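Local coordinates for Lmo1076 protein (PDB 5JQC) that is a putative secreted autolysin that probably hydrolyses bacterial cell wall, represented here by three SH3-like GW modules, which as in related proteins probably attach it to that wall, at residues Ile65-Thr70 against Trp76-Leu81; Ala114-Gly119 against Ala139-Asp144; Ile231-Thr236 against Thr240-Gln245. All coordinates share one frame; numbering follows the deposited sequence. Where two conformers were deposited one is given.

Interaction 1. Residues Ile65-Thr70 against Trp76-Leu81; sequences ILKEGT and WVQFSL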
ATOM      1  N   ILE A  65      10.820 -13.825 -16.408  1.00 57.87           N
ATOM      2  CA  ILE A  65      11.496 -15.107 -16.267  1.00 56.77           C
ATOM      3  C   ILE A  65      10.424 -16.173 -16.164  1.00 60.82           C
ATOM      4  O   ILE A  65       9.583 -16.132 -15.256  1.00 59.71           O
ATOM      5  CB  ILE A  65      12.431 -15.135 -15.050  1.00 56.79           C
ATOM      6  CG1 ILE A  65      13.434 -13.983 -15.120  1.00 55.75           C
ATOM      7  CG2 ILE A  65      13.168 -16.464 -14.982  1.00 55.04           C
ATOM      8  CD1 ILE A  65      14.366 -14.046 -16.316  1.00 55.25           C
ATOM      9  N   LEU A  66      10.472 -17.139 -17.084  1.00 63.78           N
ATOM     10  CA  LEU A  66       9.445 -18.158 -17.246  1.00 62.49           C
ATOM     11  C   LEU A  66       9.848 -19.521 -16.700  1.00 56.36           C
ATOM     12  O   LEU A  66       9.005 -20.244 -16.158  1.00 52.12           O
ATOM     13  CB  LEU A  66       9.087 -18.302 -18.730  1.00 63.73           C
ATOM     14  CG  LEU A  66       8.232 -17.238 -19.427  1.00 61.27           C
ATOM     15  CD1 LEU A  66       8.997 -15.949 -19.654  1.00 63.74           C
ATOM     16  CD2 LEU A  66       7.744 -17.813 -20.749  1.00 69.93           C
ATOM     17  N   LYS A  67      11.108 -19.913 -16.856  1.00 54.03           N
ATOM     18  CA  LYS A  67      11.554 -21.225 -16.416  1.00 53.73           C
ATOM     19  C   LYS A  67      12.972 -21.096 -15.894  1.00 49.29           C
ATOM     20  O   LYS A  67      13.700 -20.170 -16.259  1.00 49.42           O
ATOM     21  CB  LYS A  67      11.553 -22.274 -17.538  1.00 55.18           C
ATOM     22  CG  LYS A  67      10.261 -22.462 -18.325  1.00 59.63           C
ATOM     23  CD  LYS A  67      10.471 -23.554 -19.386  1.00 61.06           C
ATOM     24  CE  LYS A  67       9.275 -23.651 -20.336  1.00 69.53           C
ATOM     25  NZ  LYS A  67       8.034 -24.046 -19.620  1.00 71.73           N
ATOM     26  N   GLU A  68      13.362 -22.043 -15.043  1.00 48.12           N
ATOM     27  CA  GLU A  68      14.752 -22.180 -14.621  1.00 46.84           C
ATOM     28  C   GLU A  68      15.135 -23.641 -14.737  1.00 52.66           C
ATOM     29  O   GLU A  68      14.306 -24.518 -14.497  1.00 56.01           O
ATOM     30  CB  GLU A  68      14.986 -21.716 -13.183  1.00 48.03           C
ATOM     31  CG  GLU A  68      14.368 -20.374 -12.850  1.00 58.15           C
ATOM     32  CD  GLU A  68      14.957 -19.771 -11.583  1.00 68.70           C
ATOM     33  OE1 GLU A  68      15.750 -20.481 -10.920  1.00 71.41           O
ATOM     34  OE2 GLU A  68      14.625 -18.599 -11.260  1.00 70.40           O
ATOM     35  N   GLY A  69      16.394 -23.893 -15.083  1.00 56.33           N
ATOM     36  CA  GLY A  69      16.927 -25.243 -15.174  1.00 57.25           C
ATOM     37  C   GLY A  69      18.393 -25.270 -14.785  1.00 57.33           C
ATOM     38  O   GLY A  69      19.134 -24.317 -15.066  1.00 62.00           O
ATOM     39  N   THR A  70      18.827 -26.331 -14.117  1.00 50.32           N
ATOM     40  CA  THR A  70      20.197 -26.405 -13.641  1.00 52.47           C
ATOM     41  C   THR A  70      20.926 -27.553 -14.320  1.00 51.63           C
ATOM     42  O   THR A  70      20.313 -28.549 -14.716  1.00 51.71           O
ATOM     43  CB  THR A  70      20.257 -26.571 -12.115  1.00 52.03           C
ATOM     44  OG1 THR A  70      19.756 -27.859 -11.733  1.00 55.80           O
ATOM     45  CG2 THR A  70      19.443 -25.478 -11.441  1.00 48.72           C
ATOM     46  N   TRP A  76      20.388 -21.926 -15.714  1.00 52.80           N
ATOM     47  CA  TRP A  76      19.944 -21.157 -16.870  1.00 55.02           C
ATOM     48  C   TRP A  76      18.450 -20.871 -16.748  1.00 54.46           C
ATOM     49  O   TRP A  76      17.682 -21.742 -16.328  1.00 59.25           O
ATOM     50  CB  TRP A  76      20.264 -21.913 -18.176  1.00 54.74           C
ATOM     51  CG  TRP A  76      21.684 -21.682 -18.565  1.00 56.51           C
ATOM     52  CD1 TRP A  76      22.151 -20.747 -19.444  1.00 58.04           C
ATOM     53  CD2 TRP A  76      22.838 -22.333 -18.022  1.00 53.43           C
ATOM     54  NE1 TRP A  76      23.519 -20.790 -19.499  1.00 55.84           N
ATOM     55  CE2 TRP A  76      23.967 -21.757 -18.637  1.00 53.35           C
ATOM     56  CE3 TRP A  76      23.025 -23.360 -17.089  1.00 53.86           C
ATOM     57  CZ2 TRP A  76      25.266 -22.179 -18.359  1.00 51.50           C
ATOM     58  CZ3 TRP A  76      24.316 -23.772 -16.811  1.00 53.97           C
ATOM     59  CH2 TRP A  76      25.420 -23.182 -17.442  1.00 52.11           C
ATOM     60  N   VAL A  77      18.040 -19.651 -17.110  1.00 53.16           N
ATOM     61  CA  VAL A  77      16.644 -19.239 -17.005  1.00 54.63           C
ATOM     62  C   VAL A  77      16.129 -18.779 -18.368  1.00 58.26           C
ATOM     63  O   VAL A  77      16.841 -18.119 -19.133  1.00 59.96           O
ATOM     64  CB  VAL A  77      16.458 -18.133 -15.932  1.00 51.24           C
ATOM     65  CG1 VAL A  77      17.053 -18.577 -14.604  1.00 45.31           C
ATOM     66  CG2 VAL A  77      17.059 -16.808 -16.361  1.00 49.64           C
ATOM     67  N   GLN A  78      14.875 -19.134 -18.669  1.00 57.26           N
ATOM     68  CA  GLN A  78      14.220 -18.747 -19.920  1.00 59.33           C
ATOM     69  C   GLN A  78      13.505 -17.414 -19.734  1.00 59.58           C
ATOM     70  O   GLN A  78      12.500 -17.344 -19.020  1.00 57.76           O
ATOM     71  CB  GLN A  78      13.215 -19.813 -20.378  1.00 57.65           C
ATOM     72  CG  GLN A  78      12.459 -19.434 -21.649  1.00 56.95           C
ATOM     73  CD  GLN A  78      11.218 -20.280 -21.903  1.00 63.74           C
ATOM     74  OE1 GLN A  78      10.325 -20.356 -21.065  1.00 68.91           O
ATOM     75  NE2 GLN A  78      11.161 -20.918 -23.066  1.00 63.95           N
ATOM     76  N   PHE A  79      14.005 -16.370 -20.392  1.00 63.54           N
ATOM     77  CA  PHE A  79      13.470 -15.024 -20.273  1.00 66.08           C
ATOM     78  C   PHE A  79      12.800 -14.591 -21.569  1.00 75.25           C
ATOM     79  O   PHE A  79      13.096 -15.106 -22.652  1.00 79.89           O
ATOM     80  CB  PHE A  79      14.560 -14.012 -19.933  1.00 71.30           C
ATOM     81  CG  PHE A  79      15.564 -13.813 -21.036  1.00 72.31           C
ATOM     82  CD1 PHE A  79      16.467 -14.816 -21.362  1.00 69.07           C
ATOM     83  CD2 PHE A  79      15.616 -12.623 -21.741  1.00 72.27           C
ATOM     84  CE1 PHE A  79      17.384 -14.638 -22.369  1.00 67.19           C
ATOM     85  CE2 PHE A  79      16.545 -12.441 -22.752  1.00 68.87           C
ATOM     86  CZ  PHE A  79      17.425 -13.454 -23.063  1.00 68.81           C
ATOM     87  N   SER A  80      11.920 -13.596 -21.444  1.00 74.56           N
ATOM     88  CA  SER A  80      11.148 -13.064 -22.557  1.00 76.62           C
ATOM     89  C   SER A  80      11.165 -11.544 -22.521  1.00 74.95           C
ATOM     90  O   SER A  80      10.994 -10.936 -21.458  1.00 72.57           O
ATOM     91  CB  SER A  80       9.703 -13.554 -22.501  1.00 82.26           C
ATOM     92  OG  SER A  80       9.021 -12.958 -21.405  1.00 83.80           O
ATOM     93  N   LEU A  81      11.362 -10.935 -23.686  1.00 76.96           N
ATOM     94  CA  LEU A  81      11.353  -9.486 -23.825  1.00 78.97           C
ATOM     95  C   LEU A  81      10.044  -9.066 -24.483  1.00 82.64           C
ATOM     96  O   LEU A  81       9.746  -9.490 -25.606  1.00 82.05           O
ATOM     97  CB  LEU A  81      12.550  -9.003 -24.641  1.00 73.85           C
ATOM     98  CG  LEU A  81      12.607  -7.487 -24.771  1.00 71.70           C
ATOM     99  CD1 LEU A  81      12.666  -6.854 -23.396  1.00 74.05           C
ATOM    100  CD2 LEU A  81      13.792  -7.084 -25.615  1.00 74.00           C
TER
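Val77 lies between two side chains of the neighbouring strand: its CG1 rests alongside Glu68 CG at 3.7 Å, and its CB meets Ile65 CG2 at 3.8 Å. Ile65 reaches on past it, CD1 coming to 3.6 Å from Phe79 CB. On the other face, Gln78 runs beside Lys67, its CG anti to the backbone N (chi1 178°) and the chain extended. That brings OE1 among carbons, 3.3 Å from Leu66 CB and 3.5 Å from Lys67 CG, a buried oxygen without a polar partner in the model; NZ of Lys67 goes to Asn22 instead. Backbone bonds fix the strands, with Gly69 N and O both bonded to Trp76, each at 2.8 Å (Gly69 N to Trp76 O, Trp76 N to Gly69 O). Leu66 N also reaches Gln78 O at 2.8 Å, a nearly straight bond (170°). Further out, the carboxylate of Glu68 is held by a salt bridge to Lys91 and a hydrogen bond to Tyr96, while Phe94 and Tyr58 each meet the Phe79 ring edge-to-face. Strands 62-71 and 74-81 thus form an antiparallel beta hairpin, whose face bearing Ile65, Val77 and Phe79 packs into the core of the first SH3-like GW module.

Interaction 2. Residues Ala114-Gly119 against Ala139-Asp144; sequences AGSTNG and AYQNKD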
ATOM      1  N   ALA A 114       2.510  12.921   7.293  0.65 49.70           N
ATOM      2  CA  ALA A 114       3.954  12.965   7.140  0.65 46.25           C
ATOM      3  C   ALA A 114       4.338  12.726   5.690  0.65 49.94           C
ATOM      4  O   ALA A 114       5.290  11.998   5.400  0.65 55.24           O
ATOM      5  CB  ALA A 114       4.638  11.954   8.057  0.65 42.27           C
ATOM      6  N   GLY A 115       3.597  13.325   4.753  0.65 47.70           N
ATOM      7  CA  GLY A 115       3.986  13.233   3.355  0.65 49.38           C
ATOM      8  C   GLY A 115       5.333  13.874   3.053  0.65 54.18           C
ATOM      9  O   GLY A 115       6.021  13.470   2.111  0.65 57.68           O
ATOM     10  N   SER A 116       5.734  14.871   3.842  1.00 50.80           N
ATOM     11  CA  SER A 116       6.958  15.596   3.540  1.00 59.98           C
ATOM     12  C   SER A 116       8.220  14.896   4.040  1.00 60.04           C
ATOM     13  O   SER A 116       9.317  15.379   3.759  1.00 60.15           O
ATOM     14  CB  SER A 116       6.883  17.014   4.107  1.00 59.71           C
ATOM     15  OG  SER A 116       6.546  16.976   5.476  1.00 69.31           O
ATOM     16  N   THR A 117       8.100  13.764   4.743  1.00 55.01           N
ATOM     17  CA  THR A 117       9.245  12.998   5.221  1.00 51.82           C
ATOM     18  C   THR A 117       9.244  11.581   4.657  1.00 53.34           C
ATOM     19  O   THR A 117       9.815  10.680   5.270  1.00 53.81           O
ATOM     20  CB  THR A 117       9.264  12.963   6.754  1.00 49.88           C
ATOM     21  OG1 THR A 117       8.129  12.227   7.239  1.00 51.72           O
ATOM     22  CG2 THR A 117       9.181  14.373   7.319  1.00 49.83           C
ATOM     23  N   ASN A 118       8.573  11.366   3.520  1.00 50.64           N
ATOM     24  CA  ASN A 118       8.517  10.093   2.821  1.00 50.12           C
ATOM     25  C   ASN A 118       8.527  10.347   1.324  1.00 50.34           C
ATOM     26  O   ASN A 118       7.894  11.291   0.841  1.00 53.38           O
ATOM     27  CB  ASN A 118       7.250   9.285   3.164  1.00 43.88           C
ATOM     28  CG  ASN A 118       7.325   8.650   4.519  1.00 52.86           C
ATOM     29  OD1 ASN A 118       7.997   7.619   4.693  1.00 57.64           O
ATOM     30  ND2 ASN A 118       6.685   9.274   5.510  1.00 43.78           N
ATOM     31  N   GLY A 119       9.213   9.479   0.594  1.00 53.79           N
ATOM     32  CA  GLY A 119       9.184   9.549  -0.849  1.00 54.01           C
ATOM     33  C   GLY A 119       7.846   9.120  -1.410  1.00 49.15           C
ATOM     34  O   GLY A 119       7.005   8.527  -0.735  1.00 50.54           O
ATOM     35  N   ALA A 139       3.976  17.846  -1.317  1.00 60.92           N
ATOM     36  CA  ALA A 139       2.882  18.452  -2.071  1.00 59.63           C
ATOM     37  C   ALA A 139       1.503  18.077  -1.554  1.00 65.18           C
ATOM     38  O   ALA A 139       0.526  18.759  -1.894  1.00 65.14           O
ATOM     39  CB  ALA A 139       2.976  18.044  -3.542  1.00 56.46           C
ATOM     40  N   TYR A 140       1.383  16.997  -0.784  1.00 60.33           N
ATOM     41  CA  TYR A 140       0.090  16.552  -0.286  1.00 50.36           C
ATOM     42  C   TYR A 140       0.054  16.552   1.230  1.00 48.49           C
ATOM     43  O   TYR A 140      -0.796  15.895   1.833  1.00 55.23           O
ATOM     44  CB  TYR A 140      -0.234  15.171  -0.827  1.00 55.19           C
ATOM     45  CG  TYR A 140      -0.078  15.056  -2.316  1.00 55.33           C
ATOM     46  CD1 TYR A 140       1.153  14.772  -2.876  1.00 53.65           C
ATOM     47  CD2 TYR A 140      -1.163  15.216  -3.160  1.00 54.56           C
ATOM     48  CE1 TYR A 140       1.300  14.649  -4.241  1.00 59.13           C
ATOM     49  CE2 TYR A 140      -1.026  15.092  -4.527  1.00 60.43           C
ATOM     50  CZ  TYR A 140       0.211  14.817  -5.064  1.00 61.91           C
ATOM     51  OH  TYR A 140       0.367  14.687  -6.431  1.00 68.51           O
ATOM     52  N   GLN A 141       0.971  17.268   1.860  1.00 49.13           N
ATOM     53  CA  GLN A 141       1.001  17.281   3.308  1.00 52.37           C
ATOM     54  C   GLN A 141      -0.311  17.838   3.849  1.00 55.46           C
ATOM     55  O   GLN A 141      -0.875  18.796   3.312  1.00 62.32           O
ATOM     56  CB  GLN A 141       2.219  18.079   3.781  1.00 52.25           C
ATOM     57  CG  GLN A 141       2.382  18.264   5.289  1.00 53.35           C
ATOM     58  CD  GLN A 141       2.488  16.971   6.067  1.00 59.35           C
ATOM     59  OE1 GLN A 141       2.591  15.876   5.504  1.00 59.59           O
ATOM     60  NE2 GLN A 141       2.443  17.097   7.390  1.00 66.02           N
ATOM     61  N   ASN A 142      -0.835  17.178   4.875  1.00 59.62           N
ATOM     62  CA  ASN A 142      -2.063  17.567   5.570  1.00 60.89           C
ATOM     63  C   ASN A 142      -3.298  17.547   4.680  1.00 60.77           C
ATOM     64  O   ASN A 142      -4.348  18.041   5.090  1.00 62.34           O
ATOM     65  CB  ASN A 142      -1.907  18.932   6.241  1.00 61.92           C
ATOM     66  CG  ASN A 142      -1.006  18.870   7.457  1.00 71.37           C
ATOM     67  OD1 ASN A 142      -1.071  17.929   8.250  1.00 73.34           O
ATOM     68  ND2 ASN A 142      -0.147  19.874   7.610  1.00 73.25           N
ATOM     69  N   LYS A 143      -3.238  16.930   3.495  1.00 58.08           N
ATOM     70  CA  LYS A 143      -4.419  16.759   2.654  1.00 55.33           C
ATOM     71  C   LYS A 143      -5.158  15.474   3.013  1.00 56.21           C
ATOM     72  O   LYS A 143      -4.563  14.501   3.493  1.00 55.35           O
ATOM     73  CB  LYS A 143      -4.060  16.717   1.163  1.00 60.44           C
ATOM     74  CG  LYS A 143      -3.446  17.992   0.611  1.00 72.22           C
ATOM     75  CD  LYS A 143      -3.802  18.198  -0.868  1.00 79.25           C
ATOM     76  CE  LYS A 143      -3.516  19.644  -1.301  1.00 84.53           C
ATOM     77  NZ  LYS A 143      -4.041  19.964  -2.667  1.00 87.57           N
ATOM     78  N   ASP A 144      -6.460  15.471   2.745  1.00 51.92           N
ATOM     79  CA  ASP A 144      -7.240  14.246   2.862  1.00 47.58           C
ATOM     80  C   ASP A 144      -6.981  13.335   1.677  1.00 50.10           C
ATOM     81  O   ASP A 144      -6.685  13.786   0.569  1.00 54.20           O
ATOM     82  CB  ASP A 144      -8.734  14.557   2.950  1.00 51.42           C
ATOM     83  CG  ASP A 144      -9.169  14.841   4.362  1.00 60.56           C
ATOM     84  OD1 ASP A 144      -8.289  14.868   5.260  1.00 56.83           O
ATOM     85  OD2 ASP A 144     -10.376  15.060   4.568  1.00 66.48           O
TER
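Gly115 opens a short 3-10 turn whose backbone passes Gln141, their CA atoms 5.0 Å apart, while Tyr140 to Lys143 form a type II beta turn. Both belong to loops of the second SH3-like GW module, one following strand 103-112 and the other leading into strand 144-153. A single side chain, that of Gln141, makes the crossing. A bend at chi2 (59°) folds it over so that its amide comes up to the start of the 3-10 turn. OE1 accepts from Gly115 N at 2.8 Å, but the N-H points well off the oxygen (129°), so the bond is weak; Gly115 is also modelled in two conformers, and the bond is tentative and applies to one of them. The firmer hold on the amide is at its other end, where NE2 donates to Thr113 O, with Gly115 N adding only a weak second contact. Ser116 adds a loose contact, OG lying 4.1 Å from Gln141 CD. Lys143 N closes the opposite turn onto Tyr140 O at 3.1 Å. In the conformer described for Ala114, Asn118 ND2 donates to Ala114 O at 3.1 Å, almost straight at 165°, and the acceptor lies in the plane of the Asn118 amide.

Interaction 3. Residues Ile231-Thr236 against Thr240-Gln245; sequences IKQAKT and TWYQFQ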
ATOM      1  N   ILE A 231     -30.170  13.405  19.855  1.00 62.18           N
ATOM      2  CA  ILE A 231     -30.881  13.154  18.599  1.00 60.83           C
ATOM      3  C   ILE A 231     -30.239  12.071  17.725  1.00 61.84           C
ATOM      4  O   ILE A 231     -30.931  11.497  16.874  1.00 65.43           O
ATOM      5  CB  ILE A 231     -31.040  14.452  17.774  1.00 58.94           C
ATOM      6  CG1 ILE A 231     -29.675  15.003  17.355  1.00 60.22           C
ATOM      7  CG2 ILE A 231     -31.834  15.499  18.558  1.00 59.36           C
ATOM      8  CD1 ILE A 231     -29.724  16.320  16.596  1.00 54.20           C
ATOM      9  N   LYS A 232     -28.947  11.778  17.897  1.00 59.19           N
ATOM     10  CA  LYS A 232     -28.297  10.734  17.113  1.00 54.67           C
ATOM     11  C   LYS A 232     -27.310   9.977  17.981  1.00 58.98           C
ATOM     12  O   LYS A 232     -26.740  10.535  18.922  1.00 63.76           O
ATOM     13  CB  LYS A 232     -27.538  11.291  15.896  1.00 55.40           C
ATOM     14  CG  LYS A 232     -28.414  11.911  14.816  1.00 59.09           C
ATOM     15  CD  LYS A 232     -27.780  11.760  13.433  1.00 60.42           C
ATOM     16  CE  LYS A 232     -27.252  13.079  12.879  1.00 63.80           C
ATOM     17  NZ  LYS A 232     -28.314  14.127  12.867  1.00 63.52           N
ATOM     18  N   GLN A 233     -27.090   8.713  17.640  1.00 56.12           N
ATOM     19  CA  GLN A 233     -26.003   7.935  18.217  1.00 58.40           C
ATOM     20  C   GLN A 233     -25.181   7.295  17.106  1.00 56.87           C
ATOM     21  O   GLN A 233     -25.700   6.929  16.041  1.00 57.32           O
ATOM     22  CB  GLN A 233     -26.509   6.851  19.171  1.00 64.12           C
ATOM     23  CG  GLN A 233     -27.045   5.624  18.468  1.00 64.20           C
ATOM     24  CD  GLN A 233     -27.473   4.547  19.435  1.00 68.08           C
ATOM     25  OE1 GLN A 233     -27.061   4.537  20.601  1.00 70.85           O
ATOM     26  NE2 GLN A 233     -28.309   3.637  18.961  1.00 71.06           N
ATOM     27  N   ALA A 234     -23.880   7.165  17.369  1.00 53.74           N
ATOM     28  CA  ALA A 234     -22.933   6.608  16.414  1.00 54.50           C
ATOM     29  C   ALA A 234     -21.896   5.778  17.163  1.00 60.55           C
ATOM     30  O   ALA A 234     -21.490   6.124  18.278  1.00 63.67           O
ATOM     31  CB  ALA A 234     -22.246   7.715  15.601  1.00 56.56           C
ATOM     32  N   LYS A 235     -21.481   4.666  16.557  1.00 57.84           N
ATOM     33  CA  LYS A 235     -20.448   3.825  17.151  1.00 57.88           C
ATOM     34  C   LYS A 235     -19.261   3.725  16.204  1.00 58.53           C
ATOM     35  O   LYS A 235     -19.430   3.409  15.021  1.00 56.69           O
ATOM     36  CB  LYS A 235     -20.991   2.427  17.485  1.00 64.33           C
ATOM     37  CG  LYS A 235     -20.013   1.547  18.265  1.00 68.68           C
ATOM     38  CD  LYS A 235     -20.676   0.278  18.807  1.00 75.64           C
ATOM     39  CE  LYS A 235     -21.540  -0.463  17.745  1.00 81.62           C
ATOM     40  NZ  LYS A 235     -20.778  -1.334  16.779  1.00 79.53           N
ATOM     41  N   THR A 236     -18.065   4.030  16.719  1.00 60.85           N
ATOM     42  CA  THR A 236     -16.799   3.682  16.071  1.00 55.28           C
ATOM     43  C   THR A 236     -16.028   2.707  16.955  1.00 58.13           C
ATOM     44  O   THR A 236     -16.374   2.467  18.120  1.00 60.00           O
ATOM     45  CB  THR A 236     -15.911   4.900  15.804  1.00 49.68           C
ATOM     46  OG1 THR A 236     -15.486   5.459  17.055  1.00 57.10           O
ATOM     47  CG2 THR A 236     -16.618   5.941  14.989  1.00 47.85           C
ATOM     48  N   THR A 240     -18.771   5.097  21.635  1.00 59.08           N
ATOM     49  CA  THR A 240     -20.116   5.478  21.235  1.00 57.51           C
ATOM     50  C   THR A 240     -20.335   6.947  21.556  1.00 60.44           C
ATOM     51  O   THR A 240     -20.051   7.400  22.674  1.00 57.52           O
ATOM     52  CB  THR A 240     -21.172   4.619  21.928  1.00 59.25           C
ATOM     53  OG1 THR A 240     -20.955   3.241  21.604  1.00 60.80           O
ATOM     54  CG2 THR A 240     -22.547   5.021  21.465  1.00 58.15           C
ATOM     55  N   TRP A 241     -20.864   7.675  20.573  1.00 62.47           N
ATOM     56  CA  TRP A 241     -20.972   9.124  20.594  1.00 57.27           C
ATOM     57  C   TRP A 241     -22.439   9.516  20.459  1.00 57.31           C
ATOM     58  O   TRP A 241     -23.193   8.896  19.702  1.00 54.58           O
ATOM     59  CB  TRP A 241     -20.111   9.706  19.464  1.00 57.16           C
ATOM     60  CG  TRP A 241     -18.759   8.977  19.398  1.00 64.99           C
ATOM     61  CD1 TRP A 241     -18.458   7.838  18.680  1.00 67.22           C
ATOM     62  CD2 TRP A 241     -17.571   9.305  20.129  1.00 59.66           C
ATOM     63  NE1 TRP A 241     -17.152   7.460  18.911  1.00 59.56           N
ATOM     64  CE2 TRP A 241     -16.588   8.344  19.789  1.00 60.07           C
ATOM     65  CE3 TRP A 241     -17.238  10.327  21.025  1.00 59.88           C
ATOM     66  CZ2 TRP A 241     -15.304   8.377  20.310  1.00 59.34           C
ATOM     67  CZ3 TRP A 241     -15.954  10.362  21.540  1.00 62.15           C
ATOM     68  CH2 TRP A 241     -15.006   9.389  21.184  1.00 65.19           C
ATOM     69  N   TYR A 242     -22.849  10.519  21.222  1.00 59.41           N
ATOM     70  CA  TYR A 242     -24.206  11.045  21.161  1.00 62.01           C
ATOM     71  C   TYR A 242     -24.156  12.443  20.568  1.00 58.43           C
ATOM     72  O   TYR A 242     -23.330  13.257  20.980  1.00 58.38           O
ATOM     73  CB  TYR A 242     -24.848  11.089  22.553  1.00 63.42           C
ATOM     74  CG  TYR A 242     -25.210   9.734  23.089  1.00 63.19           C
ATOM     75  CD1 TYR A 242     -25.214   8.635  22.254  1.00 63.08           C
ATOM     76  CD2 TYR A 242     -25.559   9.552  24.422  1.00 63.23           C
ATOM     77  CE1 TYR A 242     -25.551   7.389  22.713  1.00 65.55           C
ATOM     78  CE2 TYR A 242     -25.897   8.293  24.898  1.00 65.40           C
ATOM     79  CZ  TYR A 242     -25.890   7.217  24.033  1.00 68.34           C
ATOM     80  OH  TYR A 242     -26.227   5.950  24.463  1.00 75.77           O
ATOM     81  N   GLN A 243     -25.028  12.722  19.605  1.00 58.15           N
ATOM     82  CA  GLN A 243     -25.220  14.091  19.147  1.00 55.90           C
ATOM     83  C   GLN A 243     -26.338  14.685  19.995  1.00 61.59           C
ATOM     84  O   GLN A 243     -27.408  14.082  20.113  1.00 61.98           O
ATOM     85  CB  GLN A 243     -25.553  14.145  17.654  1.00 54.90           C
ATOM     86  CG  GLN A 243     -25.345  15.543  17.049  1.00 53.37           C
ATOM     87  CD  GLN A 243     -25.811  15.647  15.603  1.00 54.74           C
ATOM     88  OE1 GLN A 243     -26.845  15.093  15.236  1.00 63.59           O
ATOM     89  NE2 GLN A 243     -25.055  16.358  14.778  1.00 55.91           N
ATOM     90  N   PHE A 244     -26.080  15.829  20.631  1.00 62.41           N
ATOM     91  CA  PHE A 244     -27.028  16.351  21.602  1.00 62.05           C
ATOM     92  C   PHE A 244     -27.382  17.804  21.301  1.00 67.48           C
ATOM     93  O   PHE A 244     -26.717  18.491  20.516  1.00 67.59           O
ATOM     94  CB  PHE A 244     -26.505  16.191  23.043  1.00 63.72           C
ATOM     95  CG  PHE A 244     -25.308  17.054  23.380  1.00 72.02           C
ATOM     96  CD1 PHE A 244     -24.019  16.607  23.129  1.00 73.15           C
ATOM     97  CD2 PHE A 244     -25.473  18.297  23.987  1.00 75.93           C
ATOM     98  CE1 PHE A 244     -22.915  17.395  23.446  1.00 74.22           C
ATOM     99  CE2 PHE A 244     -24.373  19.089  24.315  1.00 77.90           C
ATOM    100  CZ  PHE A 244     -23.093  18.636  24.042  1.00 75.88           C
ATOM    101  N   GLN A 245     -28.465  18.256  21.941  1.00 72.29           N
ATOM    102  CA  GLN A 245     -29.017  19.592  21.751  1.00 73.99           C
ATOM    103  C   GLN A 245     -29.294  20.256  23.092  1.00 73.34           C
ATOM    104  O   GLN A 245     -29.795  19.620  24.027  1.00 73.85           O
ATOM    105  CB  GLN A 245     -30.323  19.553  20.954  1.00 74.19           C
ATOM    106  CG  GLN A 245     -30.185  19.161  19.509  1.00 72.45           C
ATOM    107  CD  GLN A 245     -31.520  19.213  18.796  1.00 75.93           C
ATOM    108  OE1 GLN A 245     -32.575  18.994  19.404  1.00 76.42           O
ATOM    109  NE2 GLN A 245     -31.487  19.517  17.503  1.00 74.50           N
TER
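The indole of Trp241 presents its edge to Thr236: NE1 donates to Thr236 OG1 at 3.2 Å, close to the ring plane. Ala234 O stands obliquely to this ring, 3.5 Å from CD1 of Trp241, and Tyr207 brings a second ring against the indole with planes at about 35°. Tyr242, on the other face of this antiparallel beta hairpin, lies alongside Gln233 and points the same way, the ring turned 39° from the amide and Tyr242 CE1 3.7 Å from Gln233 CB. Trp190 meets the Tyr242 ring edge-to-face. Strands 226-236 and 239-246 build this hairpin within the third SH3-like GW module. Ala234 and Trp241 exchange both backbone bonds, and further along the pairing breaks step in a classic beta bulge, where Ile231 and Lys232 both face Gln243: Ile231 N donates to Gln243 O and Gln243 N to Lys232 O. Side chains fill in around the bulge. Ile231 crosses Gln245 at about a right angle, with CG2 3.7 Å from Gln245 CD, and brings CD1 to 3.4 Å from Gln243 OE1. Lys232 runs beside extended Gln243, then bends at its last two torsions to return its amine to that amide. There Lys232 NZ donates to Gln243 OE1 at 3.0 Å, in the carbonyl plane and on a lone pair.

How the interactions relate
The three contacts follow one another along the chain, one in each GW module, and none touches another; the centres of interactions 1 and 3 are about 61 Å apart. Interactions 1 and 3 join corresponding hairpin strands of the first and third modules, so they invite comparison. Interaction 1 is mostly buried, whereas interactions 2 and 3 are only partly so. The lysine and glutamine paired across each hairpin bond directly in interaction 3 but not in interaction 1, and the residue opposite the tryptophan is Gly69 in one and Ala234 in the other. Interaction 2 is different in kind: a smaller link between loops, resting on one glutamine amide instead of a strand ladder.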